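Local coordinates for carbonic anhydrase (Sordaria macrospora, PDB 4O1J), which probably catalyses the reversible hydration of carbon dioxide to hydrogencarbonate, as a zinc-dependent beta-class carbonic anhydrase, at residues N82-T87 / I171-N176. Residues are numbered along the deposited sequence; the frame is centred on the assembly and turned at random.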
loop_
_atom_site.group_PDB
_atom_site.type_symbol
_atom_site.label_atom_id
_atom_site.label_comp_id
_atom_site.label_asym_id
_atom_site.label_seq_id
_atom_site.Cartn_x
_atom_site.Cartn_y
_atom_site.Cartn_z
ATOM N N ASN A 82 14.721 -2.727 -5.363
ATOM C CA ASN A 82 14.223 -1.782 -6.378
ATOM C C ASN A 82 13.003 -2.264 -7.148
ATOM O O ASN A 82 12.991 -2.265 -8.378
ATOM C CB ASN A 82 15.328 -1.410 -7.380
ATOM C CG ASN A 82 16.055 -2.618 -7.953
ATOM O OD1 ASN A 82 17.034 -3.103 -7.372
ATOM N ND2 ASN A 82 15.597 -3.096 -9.109
ATOM N N ILE A 83 11.971 -2.656 -6.411
ATOM C CA ILE A 83 10.782 -3.230 -7.014
ATOM C C ILE A 83 9.743 -2.166 -7.339
ATOM O O ILE A 83 9.362 -1.376 -6.480
ATOM C CB ILE A 83 10.162 -4.288 -6.089
ATOM C CG1 ILE A 83 11.054 -5.535 -6.058
ATOM C CG2 ILE A 83 8.745 -4.636 -6.535
ATOM C CD1 ILE A 83 10.545 -6.641 -5.158
ATOM N N VAL A 84 9.296 -2.149 -8.591
ATOM C CA VAL A 84 8.240 -1.238 -9.006
ATOM C C VAL A 84 6.927 -1.996 -9.160
ATOM O O VAL A 84 6.724 -2.737 -10.124
ATOM C CB VAL A 84 8.574 -0.532 -10.327
ATOM C CG1 VAL A 84 7.495 0.501 -10.658
ATOM C CG2 VAL A 84 9.951 0.118 -10.247
ATOM N N SER A 85 6.035 -1.785 -8.202
ATOM C CA SER A 85 4.754 -2.467 -8.180
ATOM C C SER A 85 3.654 -1.526 -8.664
ATOM O O SER A 85 3.639 -0.346 -8.311
ATOM C CB SER A 85 4.455 -2.982 -6.769
ATOM O OG SER A 85 3.179 -3.586 -6.703
ATOM N N PRO A 86 2.745 -2.041 -9.500
ATOM C CA PRO A 86 1.662 -1.251 -10.096
ATOM C C PRO A 86 0.800 -0.467 -9.101
ATOM O O PRO A 86 0.547 0.711 -9.344
ATOM C CB PRO A 86 0.822 -2.315 -10.809
ATOM C CG PRO A 86 1.823 -3.347 -11.200
ATOM C CD PRO A 86 2.791 -3.408 -10.052
ATOM N N THR A 87 0.375 -1.085 -8.002
ATOM C CA THR A 87 -0.544 -0.406 -7.086
ATOM C C THR A 87 0.145 0.205 -5.876
ATOM O O THR A 87 -0.524 0.762 -5.004
ATOM C CB THR A 87 -1.658 -1.345 -6.557
ATOM O OG1 THR A 87 -1.079 -2.387 -5.765
ATOM C CG2 THR A 87 -2.469 -1.953 -7.705
ATOM N N ILE A 171 10.655 -2.251 -15.511
ATOM C CA ILE A 171 10.585 -1.377 -16.670
ATOM C C ILE A 171 9.225 -1.525 -17.342
ATOM O O ILE A 171 8.578 -0.521 -17.631
ATOM C CB ILE A 171 11.704 -1.671 -17.688
ATOM C CG1 ILE A 171 13.054 -1.193 -17.149
ATOM C CG2 ILE A 171 11.421 -0.969 -19.005
ATOM C CD1 ILE A 171 13.163 0.307 -17.008
ATOM N N LYS A 172 8.775 -2.764 -17.558
ATOM C CA LYS A 172 7.446 -2.975 -18.162
ATOM C C LYS A 172 6.340 -2.248 -17.381
ATOM O O LYS A 172 5.488 -1.546 -17.971
ATOM C CB LYS A 172 7.131 -4.470 -18.252
ATOM C CG LYS A 172 8.024 -5.210 -19.243
ATOM C CD LYS A 172 7.772 -6.704 -19.216
ATOM C CE LYS A 172 8.824 -7.451 -20.021
ATOM N NZ LYS A 172 8.672 -8.929 -19.904
ATOM N N VAL A 173 6.387 -2.378 -16.054
ATOM C CA VAL A 173 5.416 -1.693 -15.199
ATOM C C VAL A 173 5.484 -0.162 -15.349
ATOM O O VAL A 173 4.447 0.499 -15.491
ATOM C CB VAL A 173 5.615 -2.056 -13.714
ATOM C CG1 VAL A 173 4.673 -1.240 -12.831
ATOM C CG2 VAL A 173 5.392 -3.544 -13.500
ATOM N N LEU A 174 6.698 0.390 -15.331
ATOM C CA LEU A 174 6.906 1.828 -15.534
ATOM C C LEU A 174 6.357 2.306 -16.886
ATOM O O LEU A 174 5.811 3.413 -17.007
ATOM C CB LEU A 174 8.401 2.169 -15.446
ATOM C CG LEU A 174 9.100 2.029 -14.092
ATOM C CD1 LEU A 174 10.595 2.242 -14.221
ATOM C CD2 LEU A 174 8.514 3.012 -13.101
ATOM N N MET A 175 6.521 1.461 -17.901
ATOM C CA MET A 175 6.098 1.782 -19.253
ATOM C C MET A 175 4.589 1.668 -19.380
ATOM O O MET A 175 4.003 2.172 -20.341
ATOM C CB MET A 175 6.781 0.860 -20.268
ATOM C CG MET A 175 8.303 0.964 -20.296
ATOM S SD MET A 175 8.931 2.423 -21.146
ATOM C CE MET A 175 8.700 1.950 -22.861
ATOM N N ASN A 176 3.952 1.015 -18.413
ATOM C CA ASN A 176 2.488 0.981 -18.408
ATOM C C ASN A 176 1.855 2.002 -17.460
ATOM O O ASN A 176 0.638 2.187 -17.447
ATOM C CB ASN A 176 2.007 -0.424 -18.066
ATOM C CG ASN A 176 2.278 -1.408 -19.184
ATOM O OD1 ASN A 176 2.350 -1.025 -20.359
ATOM N ND2 ASN A 176 2.477 -2.678 -18.825
#
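The CA atoms come nearest at Pro-86 and Val-173, 6.4 Å apart, where the loop 82-87, extended through Ile-83 to Ser-85, runs past the C-terminal part of helix 155-176; no hydrogen bond joins the two segments. Val-84 and Val-173 point their side chains at each other and lie antiparallel, side by side, bringing CG1 of Val-84 to 4.0 Å from CG1 of Val-173. The forked end of Val-173 faces the carbonyl oxygen of Val-84, with CG1 and CG2 each 3.7 Å from Val-84 O. With its CG1 anti to the backbone N (chi1 175°), Val-173 also extends that methyl to the proline ring, where it lies 3.9 Å from CG and 4.0 Å from CD of Pro-86. Leu-174 runs roughly perpendicular to Val-84, and its CD2 methyl lies 3.6 Å from Val-84 CG1.

The loop links strand 74-79, an outer strand of the mainly parallel beta-carbonic anhydrase sheet within this chain, to helix 89-100. Val-84 and Leu-174 both also touch Ile-54 and Leu-109 on the neighbouring strands 51-56 and 106-112, so both side chains lie between the loop or helix that carries them and the sheet. The zinc ion lies about 13 Å from the side chain of Val-84. Ser-85 turns its side chain away from the helix, and its OG hydrogen-bonds Thr-87 OG1 of the second subunit, while Pro-86 also packs on Leu-136 of that subunit.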